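Local coordinates for AP endonuclease, family protein 2 (Mycobacterium smegmatis, PDB 5TNV) that binds magnesium in a xylose isomerase-like TIM barrel and may act as an endonuclease, at residues D181-T185 with N186-L190; D128-S132 with F133-I137. All blocks are in the same frame, centred on the assembly; numbering follows the deposited sequence.

Contact 1 of 2, residues D181-T185 with N186-L190; sequences DHART and NGIQL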
# COMPACT_ATOMS: atom_id res chain seq x y z
N ASP A 181 -33.36 23.77 -7.52
CA ASP A 181 -33.86 24.94 -8.25
C ASP A 181 -32.86 26.08 -8.22
O ASP A 181 -32.60 26.76 -9.24
CB ASP A 181 -35.20 25.40 -7.71
CG ASP A 181 -36.37 24.50 -7.90
OD1 ASP A 181 -36.32 23.64 -8.79
OD2 ASP A 181 -37.36 24.68 -7.17
N HIS A 182 -32.28 26.33 -7.05
CA HIS A 182 -31.31 27.43 -6.86
C HIS A 182 -30.03 27.15 -7.65
O HIS A 182 -29.50 28.03 -8.31
CB HIS A 182 -31.12 27.69 -5.38
CG HIS A 182 -30.33 28.90 -5.03
ND1 HIS A 182 -30.04 29.16 -3.71
CD2 HIS A 182 -29.81 29.90 -5.77
CE1 HIS A 182 -29.34 30.31 -3.71
NE2 HIS A 182 -29.19 30.76 -4.92
N ALA A 183 -29.57 25.90 -7.53
CA ALA A 183 -28.37 25.51 -8.32
C ALA A 183 -28.58 25.75 -9.80
O ALA A 183 -27.73 26.33 -10.48
CB ALA A 183 -28.03 24.04 -8.00
N ARG A 184 -29.73 25.26 -10.33
CA ARG A 184 -30.01 25.43 -11.75
C ARG A 184 -29.96 26.89 -12.18
O ARG A 184 -29.35 27.27 -13.17
CB ARG A 184 -31.36 24.83 -12.09
CG ARG A 184 -31.63 24.74 -13.58
CD ARG A 184 -33.04 24.59 -14.01
NE ARG A 184 -33.71 23.39 -13.71
CZ ARG A 184 -34.78 23.23 -12.91
NH1 ARG A 184 -35.24 22.00 -12.83
NH2 ARG A 184 -35.37 24.17 -12.19
N THR A 185 -30.61 27.75 -11.40
CA THR A 185 -30.61 29.20 -11.70
C THR A 185 -29.20 29.76 -11.75
O THR A 185 -28.91 30.66 -12.54
CB THR A 185 -31.45 29.90 -10.64
OG1 THR A 185 -32.77 29.39 -10.78
CG2 THR A 185 -31.42 31.43 -10.80
N ASN A 186 -28.30 29.25 -10.91
CA ASN A 186 -26.93 29.68 -10.84
C ASN A 186 -25.99 28.99 -11.80
O ASN A 186 -24.78 29.23 -11.76
CB ASN A 186 -26.40 29.60 -9.42
CG ASN A 186 -26.95 30.69 -8.54
OD1 ASN A 186 -27.85 31.45 -8.91
ND2 ASN A 186 -26.37 30.86 -7.35
N GLY A 187 -26.53 28.17 -12.69
CA GLY A 187 -25.72 27.51 -13.70
C GLY A 187 -24.88 26.36 -13.15
O GLY A 187 -23.92 25.99 -13.86
N ILE A 188 -25.19 25.82 -12.00
CA ILE A 188 -24.42 24.75 -11.40
C ILE A 188 -25.35 23.61 -11.06
O ILE A 188 -26.54 23.62 -11.40
CB ILE A 188 -23.62 25.28 -10.18
CG1 ILE A 188 -24.49 25.66 -9.00
CG2 ILE A 188 -22.70 26.40 -10.57
CD1 ILE A 188 -23.75 25.72 -7.67
N GLN A 189 -24.84 22.58 -10.38
CA GLN A 189 -25.68 21.47 -9.93
C GLN A 189 -25.43 21.14 -8.47
O GLN A 189 -24.34 21.45 -7.92
CB GLN A 189 -25.49 20.23 -10.79
CG GLN A 189 -25.87 20.42 -12.23
CD GLN A 189 -25.82 19.12 -13.04
OE1 GLN A 189 -25.89 18.04 -12.52
NE2 GLN A 189 -25.76 19.27 -14.33
N LEU A 190 -26.43 20.51 -7.87
CA LEU A 190 -26.35 19.88 -6.55
C LEU A 190 -25.98 18.40 -6.71
O LEU A 190 -26.53 17.76 -7.62
CB LEU A 190 -27.69 20.01 -5.85
CG LEU A 190 -27.71 19.59 -4.37
CD1 LEU A 190 -27.03 20.65 -3.53
CD2 LEU A 190 -29.14 19.34 -3.95
O HOH W 1 -29.30 32.97 -7.17
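H182 and N186 are brought together by two different first torsions: the imidazole of H182 extends with CG trans to the backbone N (chi1 -171°), while the amide of N186 swings back beside its own N (chi1 -74°). The ring and amide planes then stand 74° apart, with H182 NE2 lying 3.7 Å from N186 ND2. D128 OD1 on helix 116-133 accepts from both nitrogens, which accounts for two donors lying so close without a bond between them; N186 ND2 also reaches I127 O, and H182 ND1 pairs with H124. A water bridges the other branch of the amide, donating to N186 OD1 at 2.7 Å and accepting a weak bond from H182 NE2.

At the same place in the chain, the helix closes in a Schellman motif with G187, at positive phi, as its C-prime residue. I188 N bonds A183 O at 3.0 Å and nearly straight. G187 N bonds R184 O at 3.0 Å. N186 N still keeps the helical bond to H182 O at 3.1 Å. Past the turn, I188 CG1 comes 4.0 Å from A183 CB, an apolar contact of the kind that often accompanies this cap. With carbonyls of the last turn answered by the reversing backbone and both polar side chains tied to D128, the cap probably fixes the point where helix 169-185 hands over to strand 189-193.

Contact 2 of 2, residues D128-S132 with F133-I137; sequences DLAPS and FGATI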
# COMPACT_ATOMS: atom_id res chain seq x y z
N ASP A 128 -24.90 30.29 -3.87
CA ASP A 128 -24.56 31.63 -4.34
C ASP A 128 -23.09 31.93 -4.41
O ASP A 128 -22.65 32.60 -5.33
CB ASP A 128 -25.28 32.71 -3.45
CG ASP A 128 -26.73 32.82 -3.85
OD1 ASP A 128 -27.14 32.59 -5.02
OD2 ASP A 128 -27.52 33.18 -2.96
N LEU A 129 -22.28 31.38 -3.49
CA LEU A 129 -20.85 31.60 -3.52
C LEU A 129 -20.15 30.84 -4.62
O LEU A 129 -19.14 31.32 -5.20
CB LEU A 129 -20.21 31.22 -2.15
CG LEU A 129 -20.49 32.26 -1.05
CD1 LEU A 129 -20.29 31.66 0.33
CD2 LEU A 129 -19.59 33.46 -1.25
N ALA A 130 -20.62 29.64 -4.92
CA ALA A 130 -19.90 28.74 -5.83
C ALA A 130 -19.56 29.36 -7.15
O ALA A 130 -18.42 29.28 -7.61
CB ALA A 130 -20.68 27.45 -5.95
N PRO A 131 -20.48 30.00 -7.90
CA PRO A 131 -20.09 30.51 -9.20
C PRO A 131 -18.99 31.58 -9.13
O PRO A 131 -18.24 31.71 -10.09
CB PRO A 131 -21.39 31.16 -9.76
CG PRO A 131 -22.50 30.57 -8.98
CD PRO A 131 -21.91 30.23 -7.64
N SER A 132 -18.92 32.31 -8.03
CA SER A 132 -17.89 33.34 -7.94
C SER A 132 -16.48 32.75 -7.96
O SER A 132 -15.57 33.46 -8.33
CB SER A 132 -18.07 34.22 -6.70
OG SER A 132 -17.61 33.57 -5.51
N PHE A 133 -16.33 31.50 -7.57
CA PHE A 133 -15.06 30.79 -7.57
C PHE A 133 -14.85 29.97 -8.83
O PHE A 133 -13.79 29.40 -9.02
CB PHE A 133 -14.98 29.87 -6.35
CG PHE A 133 -14.83 30.60 -5.02
CD1 PHE A 133 -13.58 31.04 -4.63
CD2 PHE A 133 -15.90 30.86 -4.20
CE1 PHE A 133 -13.44 31.69 -3.43
CE2 PHE A 133 -15.75 31.53 -3.00
CZ PHE A 133 -14.50 31.96 -2.62
N GLY A 134 -15.87 29.86 -9.67
CA GLY A 134 -15.87 28.98 -10.83
C GLY A 134 -16.24 27.53 -10.49
O GLY A 134 -16.05 26.62 -11.31
N ALA A 135 -16.75 27.28 -9.29
CA ALA A 135 -17.13 25.95 -8.90
C ALA A 135 -18.45 25.54 -9.57
O ALA A 135 -19.33 26.39 -9.81
CB ALA A 135 -17.29 25.84 -7.39
N THR A 136 -18.58 24.26 -9.87
CA THR A 136 -19.75 23.77 -10.63
C THR A 136 -20.64 22.84 -9.83
O THR A 136 -21.69 22.43 -10.34
CB THR A 136 -19.34 23.08 -11.95
OG1 THR A 136 -18.53 21.94 -11.62
CG2 THR A 136 -18.52 24.03 -12.83
N ILE A 137 -20.26 22.51 -8.58
CA ILE A 137 -21.00 21.59 -7.75
C ILE A 137 -21.04 22.09 -6.32
O ILE A 137 -19.99 22.50 -5.78
CB ILE A 137 -20.35 20.18 -7.75
CG1 ILE A 137 -20.46 19.47 -9.10
CG2 ILE A 137 -20.87 19.31 -6.57
CD1 ILE A 137 -21.91 19.02 -9.41
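F133 lies over the last turn of helix 116-133, and its side chain can be followed outward from the backbone. CB sits 3.7 Å from A130 O; the ring then turns back beside the backbone N (chi1 -70°), which lays CD2 against the turn below. There CD2 meets L129 O edge-on, near the ring plane, at 3.4 Å. S132 OG lies 3.5 Å from F133 CD2 and slightly farther from CE2, obliquely to the ring. Further round, the ring packs on F89 and L93 of helix 83-95 and on I100, and makes a cation-pi contact with R90.

L129 O has a stronger partner in S132 OG, which donates to it at 2.7 Å in the carbonyl plane, on a lone pair; the same hydroxyl is hydrogen-bonded to R90 NH1. G134, with positive phi, ends the helix in a Schellman motif: G134 N bonds P131 O at 3.0 Å, and A135 N bonds A130 O at 3.1 Å. A130 CB touches A135 CB at 4.0 Å. F133 N turns to A130 O, from the opposite face of that carbonyl, and S132 OG answers L129 O in its place; P131 itself has no amide hydrogen. R90, meeting both hydroxyl and ring, joins this helix end to its neighbour through polar and aromatic contacts together.

In the fold
Contacts 1 and 2 are the same event at successive places in the barrel: a helix ends in a Schellman motif and the chain turns into the next parallel strand. Contact 2 comes first, leading from helix 116-133 to strand 137-141, and contact 1 follows, from helix 169-185 to strand 189-193. These strands are neighbours in the sheet, so the two turns lie side by side, their centres about 10 Å apart. Hydrogen bonds to D128 of 128-132 tie them together, and I188 packs against the backbone of A135 and T136. Strand 189-193, entered through contact 1, ends at E193, a magnesium ligand; contact 2 lies away from the metal site.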